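Local coordinates for protein aerobactin synthase IucC (Klebsiella pneumoniae, PDB 6CN7) that probably catalyses the ATP-dependent attachment of a second N-acetyl-N-hydroxylysine to the citryl intermediate, completing the siderophore aerobactin, at residues A[87-91]-A[92-96]; A[116-120]-A[121-125]; A[223-227]-A[228-232]; A[400-403]-A[404-408]. The protein carries 5 engineered substitutions. One frame throughout, in Å; residues are numbered along the deposited sequence.

Contact 1 of 4, residues A[87-91]-A[92-96]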
loop_
_atom_site.group_PDB
_atom_site.type_symbol
_atom_site.label_atom_id
_atom_site.label_comp_id
_atom_site.label_asym_id
_atom_site.label_seq_id
_atom_site.Cartn_x
_atom_site.Cartn_y
_atom_site.Cartn_z
ATOM N N LEU A 87 17.335 -24.343 8.903
ATOM C CA LEU A 87 16.237 -24.438 7.952
ATOM C C LEU A 87 16.644 -24.076 6.530
ATOM O O LEU A 87 15.806 -24.148 5.625
ATOM C CB LEU A 87 15.079 -23.540 8.406
ATOM C CG LEU A 87 14.488 -23.885 9.778
ATOM C CD1 LEU A 87 13.409 -22.885 10.177
ATOM C CD2 LEU A 87 13.931 -25.301 9.790
ATOM N N SER A 88 17.901 -23.696 6.307
ATOM C CA SER A 88 18.415 -23.427 4.966
ATOM C C SER A 88 17.612 -22.316 4.287
ATOM O O SER A 88 17.027 -22.494 3.217
ATOM C CB SER A 88 18.408 -24.706 4.123
ATOM O OG SER A 88 19.072 -25.762 4.795
ATOM N N MET A 89 17.597 -21.156 4.936
ATOM C CA MET A 89 16.835 -20.010 4.464
ATOM C C MET A 89 17.741 -19.060 3.693
ATOM O O MET A 89 18.907 -18.867 4.053
ATOM C CB MET A 89 16.184 -19.267 5.634
ATOM C CG MET A 89 15.871 -20.145 6.842
ATOM S SD MET A 89 15.060 -19.247 8.185
ATOM C CE MET A 89 13.352 -19.614 7.834
ATOM N N SER A 90 17.200 -18.471 2.631
ATOM C CA SER A 90 17.900 -17.423 1.908
ATOM C C SER A 90 17.844 -16.119 2.696
ATOM O O SER A 90 17.048 -15.958 3.625
ATOM C CB SER A 90 17.285 -17.222 0.523
ATOM O OG SER A 90 15.906 -16.902 0.624
ATOM N N ASP A 91 18.712 -15.178 2.318
ATOM C CA ASP A 91 18.682 -13.861 2.945
ATOM C C ASP A 91 17.295 -13.241 2.843
ATOM O O ASP A 91 16.823 -12.596 3.787
ATOM C CB ASP A 91 19.721 -12.943 2.300
ATOM C CG ASP A 91 21.146 -13.372 2.592
ATOM O OD1 ASP A 91 21.354 -14.142 3.552
ATOM O OD2 ASP A 91 22.061 -12.927 1.866
ATOM N N ALA A 92 16.624 -13.434 1.707
ATOM C CA ALA A 92 15.294 -12.864 1.524
ATOM C C ALA A 92 14.262 -13.585 2.380
ATOM O O ALA A 92 13.370 -12.947 2.953
ATOM C CB ALA A 92 14.904 -12.919 0.048
ATOM N N THR A 93 14.362 -14.913 2.481
ATOM C CA THR A 93 13.437 -15.661 3.326
ATOM C C THR A 93 13.549 -15.236 4.785
ATOM O O THR A 93 12.555 -15.267 5.518
ATOM C CB THR A 93 13.697 -17.163 3.189
ATOM O OG1 THR A 93 13.540 -17.554 1.819
ATOM C CG2 THR A 93 12.730 -17.968 4.051
ATOM N N VAL A 94 14.743 -14.834 5.224
ATOM C CA VAL A 94 14.910 -14.360 6.592
ATOM C C VAL A 94 14.266 -12.992 6.764
ATOM O O VAL A 94 13.597 -12.729 7.768
ATOM C CB VAL A 94 16.404 -14.337 6.965
ATOM C CG1 VAL A 94 16.609 -13.725 8.347
ATOM C CG2 VAL A 94 16.978 -15.742 6.923
ATOM N N ALA A 95 14.458 -12.096 5.792
ATOM C CA ALA A 95 13.860 -10.768 5.886
ATOM C C ALA A 95 12.340 -10.855 5.912
ATOM O O ALA A 95 11.678 -10.066 6.595
ATOM C CB ALA A 95 14.331 -9.895 4.724
ATOM N N GLU A 96 11.770 -11.811 5.175
ATOM C CA GLU A 96 10.327 -12.027 5.230
ATOM C C GLU A 96 9.891 -12.429 6.632
ATOM O O GLU A 96 8.903 -11.908 7.163
ATOM C CB GLU A 96 9.919 -13.097 4.217
ATOM C CG GLU A 96 10.063 -12.676 2.766
ATOM C CD GLU A 96 9.652 -13.772 1.802
ATOM O OE1 GLU A 96 9.173 -14.827 2.269
ATOM O OE2 GLU A 96 9.812 -13.577 0.578
#
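M89 packs across V94 and T93 on the inner side of the turn that starts helix 91-114, while S90, D91 and A92 make up its solvent-facing side. On the tight side, CB of M89 lies 3.8 Å from CG2 of V94, and CG2 of T93 lies 4.0 Å from the same CB; the methionine chain crosses both branched side chains at about a right angle. A bend at chi3 (96°) turns CE of M89 back toward the threonine methyl. V94 is the buried member of the group: its CG2 also rests 3.3 Å from S90 O, and its side chain reaches M81 and K84 on helix 76-87, so the first turn of one helix is packed against the end of the one before it. Between the two helices the chain turns through a Schellman motif, with S88 at positive phi as the C-prime residue, and S90 then takes the N-cap position of the next helix. OG of S90, held between its own backbone N and carbonyl carbon (chi1 58°), meets OG1 of T93 in a hydrogen bond of 2.7 Å, a hydroxyl pair on the more open flank. The backbone closes the turn with V94 N to S90 O at 3.0 Å and A95 N to D91 O at 3.1 Å. The carboxylate of D91 is used outside the two segments, OD1 forming a salt bridge with K84 that ties the start of this helix to the preceding one; A92 is exposed, its CB lying 4.1 Å from S90 OG.

Contact 2 of 4, residues A[116-120]-A[121-125]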
loop_
_atom_site.group_PDB
_atom_site.type_symbol
_atom_site.label_atom_id
_atom_site.label_comp_id
_atom_site.label_asym_id
_atom_site.label_seq_id
_atom_site.Cartn_x
_atom_site.Cartn_y
_atom_site.Cartn_z
ATOM N N ARG A 116 -3.766 -5.997 30.790
ATOM C CA ARG A 116 -3.121 -5.753 32.072
ATOM C C ARG A 116 -4.155 -5.533 33.171
ATOM O O ARG A 116 -5.222 -4.954 32.947
ATOM C CB ARG A 116 -2.194 -4.541 31.988
ATOM C CG ARG A 116 -0.799 -4.819 32.522
ATOM C CD ARG A 116 0.014 -3.546 32.687
ATOM N NE ARG A 116 0.623 -3.105 31.435
ATOM C CZ ARG A 116 1.741 -3.613 30.927
ATOM N NH1 ARG A 116 2.379 -4.594 31.553
ATOM N NH2 ARG A 116 2.221 -3.144 29.783
ATOM N N GLY A 117 -3.818 -6.004 34.371
ATOM C CA GLY A 117 -4.699 -5.924 35.519
ATOM C C GLY A 117 -5.970 -6.741 35.429
ATOM O O GLY A 117 -6.833 -6.609 36.301
ATOM N N LEU A 118 -6.107 -7.597 34.421
ATOM C CA LEU A 118 -7.336 -8.342 34.184
ATOM C C LEU A 118 -7.136 -9.794 34.591
ATOM O O LEU A 118 -6.281 -10.490 34.032
ATOM C CB LEU A 118 -7.753 -8.244 32.718
ATOM C CG LEU A 118 -8.049 -6.821 32.232
ATOM C CD1 LEU A 118 -8.475 -6.828 30.778
ATOM C CD2 LEU A 118 -9.117 -6.158 33.087
ATOM N N SER A 119 -7.927 -10.240 35.563
ATOM C CA SER A 119 -7.931 -11.628 35.993
ATOM C C SER A 119 -8.661 -12.495 34.971
ATOM O O SER A 119 -9.299 -12.004 34.034
ATOM C CB SER A 119 -8.600 -11.755 37.363
ATOM O OG SER A 119 -9.974 -11.415 37.290
ATOM N N ALA A 120 -8.562 -13.811 35.163
ATOM C CA ALA A 120 -9.295 -14.733 34.301
ATOM C C ALA A 120 -10.794 -14.482 34.384
ATOM O O ALA A 120 -11.494 -14.512 33.366
ATOM C CB ALA A 120 -8.970 -16.176 34.683
ATOM N N SER A 121 -11.304 -14.227 35.591
ATOM C CA SER A 121 -12.718 -13.898 35.746
ATOM C C SER A 121 -13.062 -12.621 34.991
ATOM O O SER A 121 -14.072 -12.558 34.281
ATOM C CB SER A 121 -13.062 -13.760 37.230
ATOM O OG SER A 121 -12.806 -14.968 37.927
ATOM N N ASP A 122 -12.229 -11.588 35.133
ATOM C CA ASP A 122 -12.408 -10.380 34.335
ATOM C C ASP A 122 -12.456 -10.717 32.849
ATOM O O ASP A 122 -13.330 -10.241 32.119
ATOM C CB ASP A 122 -11.278 -9.387 34.619
ATOM C CG ASP A 122 -11.374 -8.768 35.999
ATOM O OD1 ASP A 122 -12.405 -8.974 36.673
ATOM O OD2 ASP A 122 -10.418 -8.073 36.409
ATOM N N LEU A 123 -11.529 -11.561 32.390
ATOM C CA LEU A 123 -11.381 -11.787 30.956
ATOM C C LEU A 123 -12.595 -12.501 30.367
ATOM O O LEU A 123 -12.999 -12.216 29.234
ATOM C CB LEU A 123 -10.099 -12.571 30.674
ATOM C CG LEU A 123 -8.824 -11.733 30.820
ATOM C CD1 LEU A 123 -7.589 -12.614 30.773
ATOM C CD2 LEU A 123 -8.737 -10.647 29.744
ATOM N N ILE A 124 -13.192 -13.439 31.110
ATOM C CA ILE A 124 -14.355 -14.157 30.591
ATOM C C ILE A 124 -15.634 -13.335 30.659
ATOM O O ILE A 124 -16.652 -13.748 30.089
ATOM C CB ILE A 124 -14.567 -15.492 31.331
ATOM C CG1 ILE A 124 -14.766 -15.258 32.833
ATOM C CG2 ILE A 124 -13.387 -16.420 31.072
ATOM C CD1 ILE A 124 -15.153 -16.506 33.601
ATOM N N ASP A 125 -15.615 -12.184 31.326
ATOM C CA ASP A 125 -16.776 -11.305 31.391
ATOM C C ASP A 125 -16.760 -10.206 30.339
ATOM O O ASP A 125 -17.689 -9.393 30.305
ATOM C CB ASP A 125 -16.881 -10.672 32.780
ATOM C CG ASP A 125 -17.476 -11.614 33.798
ATOM O OD1 ASP A 125 -17.997 -12.674 33.393
ATOM O OD2 ASP A 125 -17.420 -11.301 35.005
#
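S119 O receives the amide of L123 at 2.8 Å, the shortest of the bonds that close the first turn of helix 120-124. The hydroxyl of the same serine works at the helix start: chi1 of 65° sets OG between the backbone N and the carbonyl carbon of S119, where it accepts from D122 N at 3.1 Å in an almost straight bond (N-H...O 170°). D122 answers in the reverse direction. Its carboxylate folds back over the turn with CG beside its own backbone N (chi1 -71°), and OD2 takes the amide of S119 in a weak bond of 3.4 Å. The two reciprocal side-chain-to-backbone bonds make a capping box, with S119 as N-cap, so that two amides at the helix N-terminus find acceptors in side chains; a carboxylate here would also be expected to interact favourably with the helix dipole. Alongside the box, L118 contributes the apolar part of the contact. Its CB lies 3.9 Å from CD2 of L123, the two leucines crossing at about a right angle, while CD2 of L118 passes 4.0 Å from D122 OD2. L123 packs on L383, and A120 and I124 lean on A386, both leucine and alanine being part of helix 383-391. The amide of A120, next after the cap, is taken by the carboxylate of D377, and the side chain of I124 lies about 4 Å from a bound MES molecule, probably derived from the crystallisation liquor.

Contact 3 of 4, residues A[223-227]-A[228-232]; sequences HPWQW and QQKIS
Q229 lays its CG over one face of the W225 indole, 3.7 Å from the centroid of the five-membered ring and 21° off its normal, a CH-pi contact displaced toward the ring rim. S232 does the same to W227, its CB standing 3.8 Å from the centroid of the six-membered ring, nearly over the centre. Beside it CG2 of I231 meets CE3 of W227 at 3.7 Å, and CD1 of I231 presses on CG of Q226 at 3.4 Å. Helix 224-234 has a wider pi-type turn at 228-231, with the i to i+5 bonds I231 N to Q226 O and S232 N to W227 O, consistent with I231 and S232 coming up beside Q226 and W227. Q226 O also accepts from K230 N, and W227 O, on the next residue, from S232 OG at 2.8 Å, which turns the hydroxyl back onto the helix. At the start H223 is the N-cap, its ND1 taking W225 N in the ring plane. Farther out, T279 and the carbonyl of M348 hold Q226 NE2, and H169 stacks on W227. The helix lies at the subunit interface: E153 of the second subunit accepts from W227 NE1, and Q229 of that subunit hydrogen-bonds with Q229.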
loop_
_atom_site.group_PDB
_atom_site.type_symbol
_atom_site.label_atom_id
_atom_site.label_comp_id
_atom_site.label_asym_id
_atom_site.label_seq_id
_atom_site.Cartn_x
_atom_site.Cartn_y
_atom_site.Cartn_z
ATOM N N HIS A 223 -13.134 -4.687 1.343
ATOM C CA HIS A 223 -12.317 -4.374 2.505
ATOM C C HIS A 223 -11.435 -3.170 2.183
ATOM O O HIS A 223 -10.809 -3.138 1.115
ATOM C CB HIS A 223 -11.460 -5.584 2.881
ATOM C CG HIS A 223 -10.820 -5.486 4.231
ATOM N ND1 HIS A 223 -9.795 -4.608 4.511
ATOM C CD2 HIS A 223 -11.045 -6.176 5.374
ATOM C CE1 HIS A 223 -9.424 -4.753 5.770
ATOM N NE2 HIS A 223 -10.166 -5.700 6.317
ATOM N N PRO A 224 -11.359 -2.162 3.060
ATOM C CA PRO A 224 -10.577 -0.963 2.706
ATOM C C PRO A 224 -9.122 -1.261 2.375
ATOM O O PRO A 224 -8.547 -0.611 1.493
ATOM C CB PRO A 224 -10.718 -0.071 3.948
ATOM C CG PRO A 224 -11.163 -0.980 5.043
ATOM C CD PRO A 224 -11.969 -2.053 4.394
ATOM N N TRP A 225 -8.503 -2.225 3.060
ATOM C CA TRP A 225 -7.142 -2.614 2.703
ATOM C C TRP A 225 -7.093 -3.186 1.295
ATOM O O TRP A 225 -6.197 -2.852 0.510
ATOM C CB TRP A 225 -6.593 -3.628 3.707
ATOM C CG TRP A 225 -5.136 -3.924 3.494
ATOM C CD1 TRP A 225 -4.078 -3.324 4.117
ATOM C CD2 TRP A 225 -4.577 -4.882 2.589
ATOM N NE1 TRP A 225 -2.898 -3.851 3.657
ATOM C CE2 TRP A 225 -3.175 -4.810 2.717
ATOM C CE3 TRP A 225 -5.125 -5.794 1.681
ATOM C CZ2 TRP A 225 -2.313 -5.617 1.971
ATOM C CZ3 TRP A 225 -4.269 -6.592 0.945
ATOM C CH2 TRP A 225 -2.879 -6.498 1.096
ATOM N N GLN A 226 -8.054 -4.049 0.955
ATOM C CA GLN A 226 -8.115 -4.605 -0.393
ATOM C C GLN A 226 -8.256 -3.501 -1.433
ATOM O O GLN A 226 -7.584 -3.528 -2.472
ATOM C CB GLN A 226 -9.278 -5.593 -0.490
ATOM C CG GLN A 226 -9.358 -6.360 -1.805
ATOM C CD GLN A 226 -8.323 -7.462 -1.912
ATOM O OE1 GLN A 226 -7.426 -7.573 -1.077
ATOM N NE2 GLN A 226 -8.447 -8.290 -2.944
ATOM N N TRP A 227 -9.127 -2.522 -1.177
ATOM C CA TRP A 227 -9.269 -1.404 -2.106
ATOM C C TRP A 227 -7.995 -0.573 -2.161
ATOM O O TRP A 227 -7.536 -0.192 -3.245
ATOM C CB TRP A 227 -10.445 -0.518 -1.703
ATOM C CG TRP A 227 -10.438 0.797 -2.421
ATOM C CD1 TRP A 227 -10.108 2.016 -1.902
ATOM C CD2 TRP A 227 -10.757 1.021 -3.797
ATOM N NE1 TRP A 227 -10.209 2.987 -2.869
ATOM C CE2 TRP A 227 -10.606 2.401 -4.042
ATOM C CE3 TRP A 227 -11.159 0.190 -4.846
ATOM C CZ2 TRP A 227 -10.845 2.967 -5.292
ATOM C CZ3 TRP A 227 -11.395 0.752 -6.086
ATOM C CH2 TRP A 227 -11.238 2.127 -6.299
ATOM N N GLN A 228 -7.419 -0.281 -0.996
ATOM C CA GLN A 228 -6.258 0.595 -0.918
ATOM C C GLN A 228 -5.067 0.003 -1.664
ATOM O O GLN A 228 -4.426 0.680 -2.476
ATOM C CB GLN A 228 -5.921 0.835 0.553
ATOM C CG GLN A 228 -4.828 1.845 0.830
ATOM C CD GLN A 228 -4.548 1.967 2.315
ATOM O OE1 GLN A 228 -3.419 1.768 2.763
ATOM N NE2 GLN A 228 -5.581 2.283 3.090
ATOM N N GLN A 229 -4.766 -1.271 -1.415
ATOM C CA GLN A 229 -3.529 -1.877 -1.892
ATOM C C GLN A 229 -3.667 -2.631 -3.206
ATOM O O GLN A 229 -2.687 -2.716 -3.955
ATOM C CB GLN A 229 -2.977 -2.840 -0.836
ATOM C CG GLN A 229 -2.651 -2.180 0.491
ATOM C CD GLN A 229 -1.678 -1.030 0.342
ATOM O OE1 GLN A 229 -0.683 -1.131 -0.374
ATOM N NE2 GLN A 229 -1.966 0.078 1.013
ATOM N N LYS A 230 -4.837 -3.188 -3.511
ATOM C CA LYS A 230 -4.969 -4.105 -4.640
ATOM C C LYS A 230 -5.917 -3.585 -5.711
ATOM O O LYS A 230 -5.501 -3.417 -6.862
ATOM C CB LYS A 230 -5.427 -5.479 -4.131
ATOM C CG LYS A 230 -4.429 -6.163 -3.201
ATOM C CD LYS A 230 -3.096 -6.428 -3.894
ATOM C CE LYS A 230 -2.159 -7.226 -3.006
ATOM N NZ LYS A 230 -0.825 -7.448 -3.626
ATOM N N ILE A 231 -7.177 -3.318 -5.375
ATOM C CA ILE A 231 -8.177 -3.069 -6.407
ATOM C C ILE A 231 -7.984 -1.692 -7.030
ATOM O O ILE A 231 -8.064 -1.538 -8.255
ATOM C CB ILE A 231 -9.586 -3.250 -5.819
ATOM C CG1 ILE A 231 -9.773 -4.709 -5.393
ATOM C CG2 ILE A 231 -10.658 -2.851 -6.833
ATOM C CD1 ILE A 231 -10.908 -4.930 -4.444
ATOM N N SER A 232 -7.720 -0.671 -6.211
ATOM C CA SER A 232 -7.513 0.669 -6.753
ATOM C C SER A 232 -6.347 0.714 -7.731
ATOM O O SER A 232 -6.263 1.648 -8.536
ATOM C CB SER A 232 -7.272 1.667 -5.622
ATOM O OG SER A 232 -6.024 1.427 -4.990
#

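Contact 4 of 4, residues A[400-403]-A[404-408]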
loop_
_atom_site.group_PDB
_atom_site.type_symbol
_atom_site.label_atom_id
_atom_site.label_comp_id
_atom_site.label_asym_id
_atom_site.label_seq_id
_atom_site.Cartn_x
_atom_site.Cartn_y
_atom_site.Cartn_z
ATOM N N THR A 400 -15.967 -33.593 30.634
ATOM C CA THR A 400 -16.818 -34.562 29.953
ATOM C C THR A 400 -17.877 -33.857 29.114
ATOM O O THR A 400 -18.128 -34.237 27.964
ATOM C CB THR A 400 -17.474 -35.497 30.973
ATOM O OG1 THR A 400 -16.465 -36.263 31.640
ATOM C CG2 THR A 400 -18.460 -36.452 30.290
ATOM N N GLN A 401 -18.509 -32.824 29.676
ATOM C CA GLN A 401 -19.484 -32.046 28.917
ATOM C C GLN A 401 -18.846 -31.433 27.676
ATOM O O GLN A 401 -19.427 -31.469 26.585
ATOM C CB GLN A 401 -20.086 -30.961 29.810
ATOM C CG GLN A 401 -21.173 -30.125 29.148
ATOM C CD GLN A 401 -22.418 -30.927 28.846
ATOM O OE1 GLN A 401 -22.565 -32.067 29.289
ATOM N NE2 GLN A 401 -23.330 -30.331 28.087
ATOM N N LEU A 402 -17.646 -30.863 27.821
ATOM C CA LEU A 402 -16.957 -30.275 26.676
ATOM C C LEU A 402 -16.712 -31.314 25.588
ATOM O O LEU A 402 -16.885 -31.028 24.397
ATOM C CB LEU A 402 -15.632 -29.655 27.124
ATOM C CG LEU A 402 -14.735 -29.073 26.026
ATOM C CD1 LEU A 402 -15.384 -27.859 25.376
ATOM C CD2 LEU A 402 -13.373 -28.716 26.590
ATOM N N PHE A 403 -16.304 -32.524 25.977
ATOM C CA PHE A 403 -15.987 -33.548 24.987
ATOM C C PHE A 403 -17.241 -34.043 24.277
ATOM O O PHE A 403 -17.206 -34.327 23.073
ATOM C CB PHE A 403 -15.257 -34.711 25.660
ATOM C CG PHE A 403 -13.914 -34.340 26.236
ATOM C CD1 PHE A 403 -13.151 -33.326 25.676
ATOM C CD2 PHE A 403 -13.413 -35.010 27.337
ATOM C CE1 PHE A 403 -11.920 -32.990 26.205
ATOM C CE2 PHE A 403 -12.181 -34.678 27.870
ATOM C CZ PHE A 403 -11.434 -33.668 27.302
ATOM N N ARG A 404 -18.356 -34.159 25.000
ATOM C CA ARG A 404 -19.603 -34.573 24.364
ATOM C C ARG A 404 -20.130 -33.496 23.424
ATOM O O ARG A 404 -20.809 -33.810 22.439
ATOM C CB ARG A 404 -20.648 -34.906 25.428
ATOM C CG ARG A 404 -20.228 -35.997 26.405
ATOM C CD ARG A 404 -21.185 -36.066 27.585
ATOM N NE ARG A 404 -22.497 -36.555 27.179
ATOM C CZ ARG A 404 -23.620 -36.367 27.862
ATOM N NH1 ARG A 404 -23.617 -35.682 29.000
ATOM N NH2 ARG A 404 -24.758 -36.864 27.397
ATOM N N VAL A 405 -19.821 -32.230 23.704
ATOM C CA VAL A 405 -20.324 -31.128 22.888
ATOM C C VAL A 405 -19.510 -30.976 21.605
ATOM O O VAL A 405 -20.053 -30.636 20.551
ATOM C CB VAL A 405 -20.317 -29.832 23.718
ATOM C CG1 VAL A 405 -20.456 -28.601 22.823
ATOM C CG2 VAL A 405 -21.440 -29.867 24.750
ATOM N N VAL A 406 -18.204 -31.218 21.669
ATOM C CA VAL A 406 -17.282 -30.895 20.579
ATOM C C VAL A 406 -16.898 -32.132 19.777
ATOM O O VAL A 406 -17.067 -32.167 18.559
ATOM C CB VAL A 406 -16.030 -30.182 21.139
ATOM C CG1 VAL A 406 -15.030 -29.898 20.021
ATOM C CG2 VAL A 406 -16.417 -28.891 21.844
ATOM N N VAL A 407 -16.381 -33.161 20.445
ATOM C CA VAL A 407 -15.713 -34.245 19.732
ATOM C C VAL A 407 -16.723 -35.239 19.176
ATOM O O VAL A 407 -16.582 -35.707 18.039
ATOM C CB VAL A 407 -14.691 -34.930 20.659
ATOM C CG1 VAL A 407 -13.959 -36.044 19.921
ATOM C CG2 VAL A 407 -13.698 -33.906 21.201
ATOM N N VAL A 408 -17.751 -35.578 19.955
ATOM C CA VAL A 408 -18.732 -36.566 19.505
ATOM C C VAL A 408 -19.357 -36.165 18.173
ATOM O O VAL A 408 -19.343 -36.982 17.239
ATOM C CB VAL A 408 -19.778 -36.811 20.598
ATOM C CG1 VAL A 408 -20.860 -37.770 20.105
ATOM C CG2 VAL A 408 -19.112 -37.361 21.854
#
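With CG anti to the backbone N (chi1 176°) and chi2 at 66°, L402 directs CD1 forward along helix 395-417 to CG2 of V406, one turn on. The two side chains run side by side in the same direction and meet at 3.8 Å, an apolar contact between residues 400-403 and 404-408. Q401 starts from the same kind of chi1 (-177°) but bends at chi2, which brings its amide over the following turn: NE2 lies 3.9 Å from V405 CG2, and OE1 is 3.8 Å from NH1 of R404, with the amide and guanidinium planes almost perpendicular. R404 bends in turn at chi3 and passes its aliphatic part by T400, CD touching CG2 at 3.9 Å. Beneath the side chains the helix repeats its i to i+4 bonds, such as R404 N to T400 O at 3.0 Å. F403 O accepts V407 N at 3.0 Å and V408 N in a weaker bond at 3.4 Å. T400 OG1 is hydrogen-bonded to the carbonyl of E396, one turn earlier. R404 is exposed, whereas the buried L402 and V406 settle on L430 of strand 428-433 and on the loop residues L373 and M370, respectively for the latter two. V406 and V407 touch H486 of helix 475-499, F403 meets F508 edge-to-face, and T400 and V408 lie against helix 505-521.

The four contacts are separate local turns, none touching another. Contacts 1 and 2 mark the starts of successive helices, 91-114 and 120-124, yet their centres are 39 Å apart. Contact 3 is closer to contact 1 (centres 28 Å apart, nearest atoms about 13 Å) than to contact 2 (centres 36 Å apart), and alone among the four is touched by the second subunit. Contact 4, within the FhuF-like range, is 25 Å from contact 2 centre to centre and on the opposite side of the chain's centre from contacts 1 and 3; contact 3 belongs to the IucA/IucC range. A MES molecule, probably from the crystallisation liquor, lies beside contact 2.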